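Local coordinates for protein carboxylase (Deinococcus radiodurans, PDB 5H80) that probably catalyses the ATP-dependent carboxylation of biotin, as the biotin carboxylase domain of a single-chain bacterial carboxylase, at residues L252-K265 with Q322-L336. Sequence-based numbering, arbitrary orientation.
Sequences LWERDCTVQRRHQK and QVEHTVTEEWCGTDL. With EDO (1,2-ethanediol), chain G.
Strand 252-256 and helix 325-332 run at 127° between their N-to-C directions, their axes 9.0 Å apart at closest approach, and the nearest CA pair is Leu252 with Thr328, at 7.1 Å. Arg255 spans the gap. A bend at chi3 (-66°) turns its guanidinium along the start of the helix: NH1 donates to Thr328 OG1 at 2.8 Å, the acceptor 16° out of the guanidinium plane, while NH2 makes a weak bond to Gln322 OE1. The backbone between Glu324 and His325 lies over one guanidinium face. Water 1 joins two strand carbonyls to the side chain of Thr328, donating to Leu252 O and Glu254 O and accepting from Thr328 OG1, which thus engages both Arg255 and the water. Lys265 reaches across Glu324 with its extended chain, and NZ forms a salt bridge to OE2 at 3.0 Å on the syn side; water 2 links NZ to OE1. At the other end, Cys332 SG meets the edge of the Trp253 ring, 3.6 Å from CE3, and Trp331 CZ3 packs on Trp253 CB. Glu239 on strand 236-245 pairs with both Arg255 and Lys265, and Arg372 on strand 367-374 with Glu324; this buried ATP-grasp contact sets the helix and its preceding turn against edge strand 249-256, with strands 264-270 and 367-374 of a second sheet alongside.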
loop_
_atom_site.group_PDB
_atom_site.type_symbol
_atom_site.label_atom_id
_atom_site.label_comp_id
_atom_site.label_asym_id
_atom_site.label_seq_id
_atom_site.Cartn_x
_atom_site.Cartn_y
_atom_site.Cartn_z
ATOM N N LEU A 252 -11.972 9.336 -12.649
ATOM C CA LEU A 252 -11.550 8.873 -11.259
ATOM C C LEU A 252 -11.629 10.047 -10.246
ATOM O O LEU A 252 -10.715 10.218 -9.406
ATOM C CB LEU A 252 -10.215 8.119 -11.230
ATOM C CG LEU A 252 -10.133 6.723 -11.798
ATOM C CD1 LEU A 252 -11.209 5.802 -11.186
ATOM C CD2 LEU A 252 -10.220 6.854 -13.256
ATOM N N TRP A 253 -12.658 10.926 -10.356
ATOM C CA TRP A 253 -12.883 12.023 -9.464
ATOM C C TRP A 253 -11.713 13.022 -9.490
ATOM O O TRP A 253 -11.011 13.126 -10.505
ATOM C CB TRP A 253 -13.228 11.520 -7.987
ATOM C CG TRP A 253 -14.514 10.663 -8.041
ATOM C CD1 TRP A 253 -15.804 11.082 -7.954
ATOM C CD2 TRP A 253 -14.552 9.239 -8.065
ATOM N NE1 TRP A 253 -16.647 10.005 -7.973
ATOM C CE2 TRP A 253 -15.914 8.861 -8.067
ATOM C CE3 TRP A 253 -13.537 8.230 -8.152
ATOM C CZ2 TRP A 253 -16.310 7.495 -8.075
ATOM C CZ3 TRP A 253 -13.967 6.849 -8.213
ATOM C CH2 TRP A 253 -15.290 6.539 -8.106
ATOM N N GLU A 254 -11.431 13.651 -8.369
ATOM C CA GLU A 254 -10.563 14.779 -8.287
ATOM C C GLU A 254 -9.345 14.628 -7.444
ATOM O O GLU A 254 -9.275 13.807 -6.497
ATOM C CB GLU A 254 -11.320 16.036 -7.883
ATOM C CG GLU A 254 -11.586 16.371 -6.433
ATOM C CD GLU A 254 -12.504 15.384 -5.683
ATOM O OE1 GLU A 254 -13.189 14.609 -6.369
ATOM O OE2 GLU A 254 -12.486 15.524 -4.460
ATOM N N ARG A 255 -8.446 15.615 -7.569
ATOM C CA ARG A 255 -7.281 15.807 -6.666
ATOM C C ARG A 255 -7.089 17.278 -6.426
ATOM O O ARG A 255 -7.488 18.098 -7.304
ATOM C CB ARG A 255 -5.971 15.310 -7.296
ATOM C CG ARG A 255 -5.772 13.861 -7.522
ATOM C CD ARG A 255 -4.513 13.463 -8.291
ATOM N NE ARG A 255 -4.451 13.900 -9.684
ATOM C CZ ARG A 255 -4.677 13.139 -10.733
ATOM N NH1 ARG A 255 -5.036 11.840 -10.633
ATOM N NH2 ARG A 255 -4.527 13.658 -11.917
ATOM N N ASP A 256 -6.589 17.619 -5.232
ATOM C CA ASP A 256 -6.336 18.998 -4.867
ATOM C C ASP A 256 -4.873 19.141 -4.624
ATOM O O ASP A 256 -4.298 18.500 -3.730
ATOM C CB ASP A 256 -7.123 19.411 -3.707
ATOM C CG ASP A 256 -7.054 20.915 -3.364
ATOM O OD1 ASP A 256 -5.952 21.431 -3.117
ATOM O OD2 ASP A 256 -8.191 21.460 -3.310
ATOM N N CYS A 257 -4.318 20.046 -5.384
ATOM C CA CYS A 257 -2.873 20.280 -5.392
ATOM C C CYS A 257 -2.587 21.778 -5.059
ATOM O O CYS A 257 -1.673 22.397 -5.646
ATOM C CB CYS A 257 -2.297 20.005 -6.728
ATOM S SG CYS A 257 -2.723 18.360 -7.406
ATOM N N THR A 258 -3.328 22.327 -4.130
ATOM C CA THR A 258 -3.251 23.763 -3.803
ATOM C C THR A 258 -1.942 24.242 -3.188
ATOM O O THR A 258 -1.492 25.361 -3.396
ATOM C CB THR A 258 -4.477 24.123 -2.956
ATOM O OG1 THR A 258 -5.718 23.888 -3.670
ATOM C CG2 THR A 258 -4.357 25.614 -2.319
ATOM N N VAL A 259 -1.332 23.426 -2.339
ATOM C CA VAL A 259 -0.085 23.765 -1.646
ATOM C C VAL A 259 1.108 23.634 -2.669
ATOM O O VAL A 259 1.492 22.544 -3.121
ATOM C CB VAL A 259 0.105 22.845 -0.432
ATOM C CG1 VAL A 259 1.455 23.125 0.192
ATOM C CG2 VAL A 259 -1.097 22.963 0.543
ATOM N N GLN A 260 1.533 24.823 -3.143
ATOM C CA GLN A 260 2.575 24.969 -4.201
ATOM C C GLN A 260 3.600 25.965 -3.754
ATOM O O GLN A 260 3.256 26.826 -3.037
ATOM C CB GLN A 260 1.946 25.558 -5.439
ATOM C CG GLN A 260 0.802 24.767 -5.913
ATOM C CD GLN A 260 0.129 25.239 -7.165
ATOM O OE1 GLN A 260 0.607 26.135 -7.847
ATOM N NE2 GLN A 260 -0.949 24.536 -7.538
ATOM N N ARG A 261 4.832 25.797 -4.183
ATOM C CA ARG A 261 5.973 26.705 -3.826
ATOM C C ARG A 261 6.365 27.253 -5.171
ATOM O O ARG A 261 6.723 26.467 -6.059
ATOM C CB ARG A 261 7.122 25.992 -3.206
ATOM C CG ARG A 261 8.233 26.909 -2.665
ATOM C CD ARG A 261 9.367 25.993 -2.266
ATOM N NE ARG A 261 10.185 26.465 -1.142
ATOM C CZ ARG A 261 10.756 25.677 -0.203
ATOM N NH1 ARG A 261 10.557 24.350 -0.180
ATOM N NH2 ARG A 261 11.532 26.219 0.750
ATOM N N ARG A 262 6.166 28.549 -5.399
ATOM C CA ARG A 262 6.370 29.111 -6.768
ATOM C C ARG A 262 5.859 28.196 -7.878
ATOM O O ARG A 262 6.591 27.860 -8.799
ATOM C CB ARG A 262 7.869 29.427 -7.014
ATOM C CG ARG A 262 8.453 30.470 -6.066
ATOM C CD ARG A 262 9.881 30.845 -6.430
ATOM N NE ARG A 262 10.287 32.141 -5.870
ATOM C CZ ARG A 262 11.521 32.647 -5.936
ATOM N NH1 ARG A 262 12.510 31.973 -6.529
ATOM N NH2 ARG A 262 11.779 33.835 -5.399
ATOM N N HIS A 263 4.611 27.766 -7.763
ATOM C CA HIS A 263 3.942 26.967 -8.804
ATOM C C HIS A 263 4.400 25.489 -8.931
ATOM O O HIS A 263 3.857 24.766 -9.762
ATOM C CB HIS A 263 3.992 27.692 -10.184
ATOM C CG HIS A 263 3.358 29.054 -10.174
ATOM N ND1 HIS A 263 4.077 30.210 -9.943
ATOM C CD2 HIS A 263 2.069 29.440 -10.345
ATOM C CE1 HIS A 263 3.257 31.245 -9.952
ATOM N NE2 HIS A 263 2.037 30.808 -10.209
ATOM N N GLN A 264 5.312 25.034 -8.083
ATOM C CA GLN A 264 5.644 23.587 -7.923
ATOM C C GLN A 264 4.770 22.921 -6.816
ATOM O O GLN A 264 4.789 23.324 -5.677
ATOM C CB GLN A 264 7.106 23.399 -7.526
ATOM C CG GLN A 264 8.156 24.172 -8.327
ATOM C CD GLN A 264 7.777 24.380 -9.778
ATOM O OE1 GLN A 264 7.132 25.379 -10.130
ATOM N NE2 GLN A 264 8.181 23.449 -10.635
ATOM N N LYS A 265 4.039 21.901 -7.158
ATOM C CA LYS A 265 3.166 21.198 -6.249
ATOM C C LYS A 265 3.976 20.406 -5.201
ATOM O O LYS A 265 5.071 19.912 -5.549
ATOM C CB LYS A 265 2.251 20.262 -7.082
ATOM C CG LYS A 265 1.266 20.922 -8.060
ATOM C CD LYS A 265 0.694 19.913 -9.086
ATOM C CE LYS A 265 -0.245 20.540 -10.089
ATOM N NZ LYS A 265 -0.712 19.657 -11.198
ATOM N N GLN A 322 0.069 11.976 -14.923
ATOM C CA GLN A 322 0.761 12.941 -14.040
ATOM C C GLN A 322 1.443 12.375 -12.804
ATOM O O GLN A 322 1.053 11.247 -12.327
ATOM C CB GLN A 322 -0.251 13.925 -13.489
ATOM C CG GLN A 322 -0.702 15.057 -14.419
ATOM C CD GLN A 322 -1.815 15.849 -13.848
ATOM O OE1 GLN A 322 -2.599 15.378 -12.998
ATOM N NE2 GLN A 322 -1.858 17.126 -14.221
ATOM N N VAL A 323 2.330 13.186 -12.232
ATOM C CA VAL A 323 3.128 12.792 -11.105
ATOM C C VAL A 323 2.190 12.334 -9.946
ATOM O O VAL A 323 2.534 11.284 -9.255
ATOM C CB VAL A 323 3.985 13.978 -10.554
ATOM C CG1 VAL A 323 4.663 13.621 -9.258
ATOM C CG2 VAL A 323 5.129 14.270 -11.531
ATOM N N GLU A 324 1.120 13.102 -9.690
ATOM C CA GLU A 324 0.198 12.827 -8.630
ATOM C C GLU A 324 -0.853 11.720 -8.917
ATOM O O GLU A 324 -1.842 11.685 -8.173
ATOM C CB GLU A 324 -0.425 14.110 -8.118
ATOM C CG GLU A 324 -1.230 14.878 -9.045
ATOM C CD GLU A 324 -0.481 15.830 -9.988
ATOM O OE1 GLU A 324 0.724 15.637 -10.254
ATOM O OE2 GLU A 324 -1.148 16.799 -10.462
ATOM N N HIS A 325 -0.709 10.905 -10.021
ATOM C CA HIS A 325 -1.683 9.909 -10.397
ATOM C C HIS A 325 -1.683 8.902 -9.183
ATOM O O HIS A 325 -2.767 8.366 -8.906
ATOM C CB HIS A 325 -1.284 9.165 -11.653
ATOM C CG HIS A 325 -0.113 8.226 -11.462
ATOM N ND1 HIS A 325 1.199 8.616 -11.457
ATOM C CD2 HIS A 325 -0.096 6.884 -11.187
ATOM C CE1 HIS A 325 2.004 7.561 -11.236
ATOM N NE2 HIS A 325 1.236 6.492 -11.073
ATOM N N THR A 326 -0.534 8.844 -8.510
ATOM C CA THR A 326 -0.445 7.908 -7.312
ATOM C C THR A 326 -1.561 8.083 -6.226
ATOM O O THR A 326 -2.114 7.041 -5.643
ATOM C CB THR A 326 0.851 8.097 -6.598
ATOM O OG1 THR A 326 0.896 9.456 -6.212
ATOM C CG2 THR A 326 2.059 7.737 -7.519
ATOM N N VAL A 327 -1.909 9.285 -5.857
ATOM C CA VAL A 327 -2.955 9.496 -4.793
ATOM C C VAL A 327 -4.346 8.996 -5.158
ATOM O O VAL A 327 -5.063 8.427 -4.325
ATOM C CB VAL A 327 -3.073 10.950 -4.272
ATOM C CG1 VAL A 327 -2.089 11.254 -3.183
ATOM C CG2 VAL A 327 -2.938 11.991 -5.373
ATOM N N THR A 328 -4.728 9.163 -6.426
ATOM C CA THR A 328 -5.935 8.671 -6.930
ATOM C C THR A 328 -5.923 7.178 -6.918
ATOM O O THR A 328 -6.902 6.566 -6.538
ATOM C CB THR A 328 -6.092 9.139 -8.402
ATOM O OG1 THR A 328 -6.213 10.565 -8.409
ATOM C CG2 THR A 328 -7.270 8.534 -9.094
ATOM N N GLU A 329 -4.803 6.598 -7.335
ATOM C CA GLU A 329 -4.632 5.111 -7.278
ATOM C C GLU A 329 -4.946 4.614 -5.879
ATOM O O GLU A 329 -5.685 3.627 -5.735
ATOM C CB GLU A 329 -3.170 4.756 -7.708
ATOM C CG GLU A 329 -2.975 4.931 -9.222
ATOM C CD GLU A 329 -1.678 4.253 -9.733
ATOM O OE1 GLU A 329 -0.727 4.123 -8.948
ATOM O OE2 GLU A 329 -1.635 3.830 -10.883
ATOM N N GLU A 330 -4.361 5.156 -4.851
ATOM C CA GLU A 330 -4.517 4.580 -3.507
ATOM C C GLU A 330 -5.921 4.912 -2.926
ATOM O O GLU A 330 -6.534 4.034 -2.211
ATOM C CB GLU A 330 -3.362 5.045 -2.632
ATOM C CG GLU A 330 -1.932 4.572 -2.949
ATOM C CD GLU A 330 -1.851 3.165 -3.113
ATOM O OE1 GLU A 330 -2.296 2.431 -2.175
ATOM O OE2 GLU A 330 -1.497 2.712 -4.174
ATOM N N TRP A 331 -6.409 6.140 -3.107
ATOM C CA TRP A 331 -7.780 6.465 -2.750
ATOM C C TRP A 331 -8.810 5.536 -3.430
ATOM O O TRP A 331 -9.710 4.981 -2.730
ATOM C CB TRP A 331 -8.085 7.950 -3.028
ATOM C CG TRP A 331 -9.454 8.378 -2.674
ATOM C CD1 TRP A 331 -10.233 7.977 -1.553
ATOM C CD2 TRP A 331 -10.238 9.251 -3.407
ATOM N NE1 TRP A 331 -11.430 8.610 -1.576
ATOM C CE2 TRP A 331 -11.453 9.449 -2.686
ATOM C CE3 TRP A 331 -10.006 10.034 -4.583
ATOM C CZ2 TRP A 331 -12.432 10.327 -3.106
ATOM C CZ3 TRP A 331 -10.997 10.833 -5.027
ATOM C CH2 TRP A 331 -12.248 10.996 -4.290
ATOM N N CYS A 332 -8.750 5.374 -4.760
ATOM C CA CYS A 332 -9.765 4.706 -5.566
ATOM C C CYS A 332 -9.550 3.178 -5.592
ATOM O O CYS A 332 -10.453 2.441 -5.969
ATOM C CB CYS A 332 -9.806 5.261 -6.981
ATOM S SG CYS A 332 -10.371 7.001 -7.085
ATOM N N GLY A 333 -8.342 2.688 -5.259
ATOM C CA GLY A 333 -7.949 1.289 -5.452
ATOM C C GLY A 333 -7.971 0.887 -6.891
ATOM O O GLY A 333 -8.855 0.115 -7.326
ATOM N N THR A 334 -7.127 1.576 -7.696
ATOM C CA THR A 334 -7.106 1.342 -9.111
ATOM C C THR A 334 -5.624 1.509 -9.507
ATOM O O THR A 334 -4.923 2.361 -8.913
ATOM C CB THR A 334 -8.031 2.361 -9.873
ATOM O OG1 THR A 334 -8.264 1.942 -11.185
ATOM C CG2 THR A 334 -7.522 3.768 -10.077
ATOM N N ASP A 335 -5.216 0.754 -10.498
ATOM C CA ASP A 335 -3.917 0.931 -11.178
ATOM C C ASP A 335 -4.116 1.746 -12.523
ATOM O O ASP A 335 -4.614 1.161 -13.584
ATOM C CB ASP A 335 -3.342 -0.396 -11.483
ATOM C CG ASP A 335 -1.892 -0.357 -11.971
ATOM O OD1 ASP A 335 -1.502 0.661 -12.686
ATOM O OD2 ASP A 335 -1.090 -1.281 -11.624
ATOM N N LEU A 336 -3.839 3.011 -12.426
ATOM C CA LEU A 336 -3.914 3.906 -13.620
ATOM C C LEU A 336 -2.961 3.576 -14.701
ATOM O O LEU A 336 -3.308 3.830 -15.906
ATOM C CB LEU A 336 -3.853 5.382 -13.263
ATOM C CG LEU A 336 -5.115 5.914 -12.523
ATOM C CD1 LEU A 336 -4.937 7.226 -11.814
ATOM C CD2 LEU A 336 -6.341 5.851 -13.429
HETATM C C1 EDO G . -1.651 0.640 -6.786
HETATM O O1 EDO G . -2.687 0.916 -5.824
HETATM C C2 EDO G . -2.140 0.238 -8.141
HETATM O O2 EDO G . -3.005 -0.877 -7.838
HETATM O O HOH W 1 -8.764 11.261 -7.654
HETATM O O HOH W 2 1.498 17.666 -11.849
#